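Local structure of heat shock protein, putative (Plasmodium falciparum, 1Y6Z) at residues Val37-Glu42 / Val129-Ser134; Asp191-Asn196 / Cys203-Ser208. The protein probably acts as an ATP-dependent folding chaperone of the Hsp90 family, of which this chain is the middle domain. One frame throughout, in Å; residues are numbered along the deposited sequence.

Contact 1 (Val37-Glu42 / Val129-Ser134)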
# COMPACT_ATOMS: atom_id res chain seq x y z
N VAL B 37 12.81 -9.86 -2.78
CA VAL B 37 11.58 -10.22 -3.51
C VAL B 37 11.96 -10.48 -4.97
O VAL B 37 12.78 -9.75 -5.54
CB VAL B 37 10.47 -9.11 -3.37
CG1 VAL B 37 10.99 -7.78 -3.76
CG2 VAL B 37 9.20 -9.50 -4.14
N HIS B 38 11.35 -11.53 -5.53
CA HIS B 38 11.58 -11.92 -6.93
C HIS B 38 10.20 -11.71 -7.58
O HIS B 38 9.22 -12.30 -7.13
CB HIS B 38 12.00 -13.37 -6.95
CG HIS B 38 12.18 -13.94 -8.33
ND1 HIS B 38 12.41 -15.28 -8.55
CD2 HIS B 38 12.21 -13.35 -9.55
CE1 HIS B 38 12.54 -15.50 -9.85
NE2 HIS B 38 12.44 -14.35 -10.48
N PHE B 39 10.14 -10.83 -8.57
CA PHE B 39 8.89 -10.66 -9.29
C PHE B 39 9.09 -10.65 -10.79
O PHE B 39 10.18 -10.40 -11.31
CB PHE B 39 8.14 -9.42 -8.78
CG PHE B 39 8.84 -8.13 -9.00
CD1 PHE B 39 8.40 -7.25 -10.00
CD2 PHE B 39 9.91 -7.74 -8.19
CE1 PHE B 39 8.99 -6.04 -10.21
CE2 PHE B 39 10.54 -6.50 -8.40
CZ PHE B 39 10.07 -5.64 -9.40
N ASN B 40 8.00 -10.92 -11.49
CA ASN B 40 8.03 -10.99 -12.94
C ASN B 40 6.82 -10.22 -13.42
O ASN B 40 5.74 -10.35 -12.82
CB ASN B 40 7.93 -12.44 -13.39
CG ASN B 40 9.11 -13.29 -12.89
OD1 ASN B 40 10.28 -12.98 -13.14
ND2 ASN B 40 8.78 -14.37 -12.18
N VAL B 41 7.03 -9.36 -14.40
CA VAL B 41 5.93 -8.67 -15.03
C VAL B 41 5.77 -9.16 -16.47
O VAL B 41 6.75 -9.25 -17.20
CB VAL B 41 6.13 -7.16 -14.98
CG1 VAL B 41 4.92 -6.47 -15.54
CG2 VAL B 41 6.35 -6.73 -13.54
N GLU B 42 4.53 -9.50 -16.86
CA GLU B 42 4.24 -10.11 -18.17
C GLU B 42 3.30 -9.21 -19.00
O GLU B 42 2.24 -8.85 -18.52
CB GLU B 42 3.62 -11.49 -17.97
CG GLU B 42 4.20 -12.30 -16.77
CD GLU B 42 3.59 -11.96 -15.39
OE1 GLU B 42 3.86 -12.72 -14.43
OE2 GLU B 42 2.87 -10.94 -15.25
N VAL B 129 9.97 0.69 -7.23
CA VAL B 129 9.80 1.46 -6.00
C VAL B 129 8.65 0.89 -5.19
O VAL B 129 8.73 0.71 -3.97
CB VAL B 129 9.57 2.96 -6.32
CG1 VAL B 129 9.27 3.78 -5.06
CG2 VAL B 129 10.76 3.47 -7.08
N LEU B 130 7.54 0.60 -5.86
CA LEU B 130 6.45 -0.04 -5.18
C LEU B 130 6.78 -1.43 -4.56
O LEU B 130 6.36 -1.69 -3.43
CB LEU B 130 5.18 0.00 -6.03
CG LEU B 130 4.84 1.50 -6.35
CD1 LEU B 130 3.54 1.69 -7.20
CD2 LEU B 130 4.85 2.52 -5.13
N LYS B 131 7.54 -2.30 -5.26
CA LYS B 131 7.91 -3.61 -4.70
C LYS B 131 8.86 -3.37 -3.51
O LYS B 131 8.81 -4.13 -2.54
CB LYS B 131 8.61 -4.51 -5.75
CG LYS B 131 7.63 -5.10 -6.76
CD LYS B 131 6.87 -6.24 -6.17
CE LYS B 131 5.92 -6.81 -7.22
NZ LYS B 131 4.97 -7.75 -6.60
N SER B 132 9.70 -2.34 -3.61
CA SER B 132 10.69 -2.05 -2.55
C SER B 132 9.96 -1.58 -1.28
O SER B 132 10.27 -2.02 -0.21
CB SER B 132 11.66 -0.93 -3.00
OG SER B 132 12.43 -1.39 -4.09
N ILE B 133 8.98 -0.68 -1.42
CA ILE B 133 8.17 -0.27 -0.26
C ILE B 133 7.39 -1.43 0.40
O ILE B 133 7.41 -1.57 1.62
CB ILE B 133 7.27 0.96 -0.61
CG1 ILE B 133 8.17 2.14 -1.01
CG2 ILE B 133 6.31 1.28 0.58
CD1 ILE B 133 7.48 3.42 -1.62
N SER B 134 6.76 -2.30 -0.40
CA SER B 134 6.00 -3.41 0.09
C SER B 134 6.91 -4.43 0.81
O SER B 134 6.54 -4.95 1.88
CB SER B 134 5.12 -4.02 -1.05
OG SER B 134 4.55 -5.26 -0.66
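Val37 and Phe39, on the outermost strand 35-41 of the five-stranded mixed sheet, meet Lys131 of helix 121-141, which packs on one face of that sheet in the α/β part of the Hsp90 middle domain. Val37 makes the lighter touch: its CG1 lies 4.4 Å from Lys131 O and its CG2 4.5 Å from Lys131 CD. His38 turns to the other side of the strand, where ND1 is hydrogen-bonded to Tyr19 OH of helix 16-27 and NE2 to Trp7 O. On the strand side Phe39 carries most of the contact, and one face of its ring receives the lysine's aliphatic chain. Further along, Val41 reaches the same helix one turn earlier, at Arg127.

Lys131 bends at CB-CG (chi2 -77°) and is then extended to its amine, so the methylenes pass over the ring from its outer end towards Phe39 CB. Lys131 CB lies 3.8 Å from Phe39 CE2, and Lys131 CE lies 3.7 Å from Phe39 CG. The amine has thus passed beyond the ring, and NZ forms a salt bridge with Glu141 OE2 of the second subunit. Between these ends is a CH-pi contact: Lys131 CG stands 3.5 Å from the centroid of the Phe39 ring, 8° off its normal.

Contact 2 (Asp191-Asn196 / Cys203-Ser208)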
# COMPACT_ATOMS: atom_id res chain seq x y z
N ASP B 191 2.71 6.37 13.54
CA ASP B 191 1.33 5.93 13.76
C ASP B 191 1.10 5.58 15.24
O ASP B 191 0.01 5.80 15.77
CB ASP B 191 1.00 4.73 12.88
CG ASP B 191 0.99 5.07 11.39
OD1 ASP B 191 1.22 4.14 10.62
OD2 ASP B 191 0.71 6.22 10.95
N SER B 192 2.13 5.07 15.91
CA SER B 192 2.04 4.75 17.30
C SER B 192 1.98 6.04 18.13
O SER B 192 1.23 6.09 19.10
CB SER B 192 3.19 3.88 17.78
OG SER B 192 3.20 2.62 17.14
N TYR B 193 2.75 7.05 17.72
CA TYR B 193 2.62 8.37 18.31
C TYR B 193 1.18 8.86 18.18
O TYR B 193 0.61 9.34 19.17
CB TYR B 193 3.60 9.39 17.72
CG TYR B 193 3.55 10.80 18.32
CD1 TYR B 193 4.61 11.29 19.09
CD2 TYR B 193 2.47 11.65 18.08
CE1 TYR B 193 4.59 12.58 19.59
CE2 TYR B 193 2.43 12.92 18.63
CZ TYR B 193 3.48 13.38 19.38
OH TYR B 193 3.39 14.68 19.88
N ILE B 194 0.64 8.83 16.97
CA ILE B 194 -0.72 9.27 16.70
C ILE B 194 -1.73 8.55 17.63
O ILE B 194 -2.59 9.21 18.22
CB ILE B 194 -1.13 9.07 15.22
CG1 ILE B 194 -0.41 10.10 14.34
CG2 ILE B 194 -2.68 9.19 15.07
CD1 ILE B 194 -0.49 9.86 12.84
N GLU B 195 -1.57 7.23 17.76
CA GLU B 195 -2.34 6.33 18.65
C GLU B 195 -2.36 6.82 20.10
O GLU B 195 -3.37 6.72 20.79
CB GLU B 195 -1.74 4.91 18.54
CG GLU B 195 -1.56 4.10 19.84
CD GLU B 195 -0.61 2.86 19.73
OE1 GLU B 195 0.08 2.55 20.72
OE2 GLU B 195 -0.55 2.16 18.68
N ASN B 196 -1.22 7.35 20.53
CA ASN B 196 -1.00 7.75 21.90
C ASN B 196 -1.34 9.20 22.20
O ASN B 196 -1.09 9.66 23.29
CB ASN B 196 0.43 7.42 22.32
CG ASN B 196 0.62 5.97 22.66
OD1 ASN B 196 -0.14 5.42 23.48
ND2 ASN B 196 1.62 5.32 22.04
N CYS B 203 -1.62 17.94 17.31
CA CYS B 203 -0.36 18.08 16.55
C CYS B 203 0.63 17.03 16.96
O CYS B 203 0.58 16.55 18.09
CB CYS B 203 0.33 19.41 16.87
SG CYS B 203 -0.39 20.85 16.16
N ILE B 204 1.58 16.73 16.06
CA ILE B 204 2.70 15.87 16.41
C ILE B 204 3.82 16.84 16.68
O ILE B 204 4.12 17.67 15.82
CB ILE B 204 3.10 14.92 15.21
CG1 ILE B 204 1.95 13.99 14.83
CG2 ILE B 204 4.35 14.12 15.51
CD1 ILE B 204 2.11 13.42 13.41
N TYR B 205 4.46 16.73 17.84
CA TYR B 205 5.54 17.67 18.18
C TYR B 205 6.87 17.01 18.05
O TYR B 205 6.96 15.83 18.30
CB TYR B 205 5.38 18.22 19.60
CG TYR B 205 4.11 19.02 19.75
CD1 TYR B 205 2.90 18.41 20.15
CD2 TYR B 205 4.10 20.38 19.44
CE1 TYR B 205 1.71 19.16 20.26
CE2 TYR B 205 2.94 21.14 19.55
CZ TYR B 205 1.76 20.53 19.96
OH TYR B 205 0.63 21.31 20.04
N TYR B 206 7.89 17.77 17.68
CA TYR B 206 9.27 17.32 17.82
C TYR B 206 10.22 18.41 18.30
O TYR B 206 9.88 19.58 18.26
CB TYR B 206 9.79 16.72 16.49
CG TYR B 206 10.15 17.72 15.43
CD1 TYR B 206 11.47 18.15 15.29
CD2 TYR B 206 9.19 18.20 14.55
CE1 TYR B 206 11.82 19.05 14.31
CE2 TYR B 206 9.54 19.12 13.56
CZ TYR B 206 10.86 19.53 13.46
OH TYR B 206 11.21 20.42 12.48
N ILE B 207 11.41 18.02 18.75
CA ILE B 207 12.42 18.97 19.27
C ILE B 207 13.87 18.60 18.91
O ILE B 207 14.35 17.52 19.28
CB ILE B 207 12.28 19.17 20.81
CG1 ILE B 207 13.27 20.23 21.32
CG2 ILE B 207 12.45 17.84 21.61
CD1 ILE B 207 12.84 20.88 22.64
N SER B 208 14.56 19.52 18.22
CA SER B 208 16.01 19.39 18.03
C SER B 208 16.74 19.07 19.34
O SER B 208 16.70 19.85 20.32
CB SER B 208 16.60 20.66 17.40
OG SER B 208 16.08 20.89 16.09
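Tyr193 reaches from helix 190-195 to strand 204-208 and makes the tight part of the contact with Ile204 and Tyr205. With CG anti to the backbone N (chi1 -178°), its ring extends away from the helix and brings the hydroxyl to the strand backbone. Tyr205 N donates to Tyr193 OH over 3.1 Å in a nearly straight bond, 170° at the hydrogen. The same hydroxyl is hydrogen-bonded to the carbonyl oxygen of Asp230, just before the neighbouring strand 231-234, and weakly to Gln201 NE2. This buried phenol therefore links the helix to strand 204-208 and to the residue preceding strand 231-234, and its several polar partners should limit the swing of the ring.

Ile204 covers one face of that ring: its CG2 is 4.0 Å from the centroid, displaced towards the rim, in a CH-pi contact. On the same side but out past the rim, Ile204 CA is 3.7 Å from Tyr193 CE2. Tyr205 offers a ring edge instead, its CD1 lying 3.8 Å from Tyr193 OH.

Strand 204-208 is the middle one of a three-stranded parallel sheet, in the smaller α/β unit towards the C-terminal end of this Hsp90 middle domain; helix 237-249 packs on the strand's Tyr206. The axes of the short segments 191-195 and 204-208 make 118° and come within 10.0 Å of each other, so long side chains must span the gap.

Packing is looser at Ile194, which is partly exposed: its CG1 comes only to 4.3 Å from Ile204 CD1. Ile194 also rests on Tyr251 and Tyr254 and on Arg127 of the second subunit, while beyond it the helix gives way at the solvent-exposed Asn196.

Contacts 1 and 2 follow one another along the chain and lie on opposite sides of its centre. Contact 1 sits on the five-stranded mixed sheet and contact 2 on the three-stranded parallel one, with centres 31 Å and nearest atoms about 12 Å apart. In the two-chain assembly the regions meet across subunits: Arg127 of the second subunit, from the helix used in contact 1, packs beside contact 2, and Glu42 of that subunit comes near Glu195 with like charge. Such crowding of carboxylates could raise their affinity for protons. Neither contact holds a ligand; in Hsp90 proteins the nucleotide pocket belongs to the N-terminal domain, which this chain lacks.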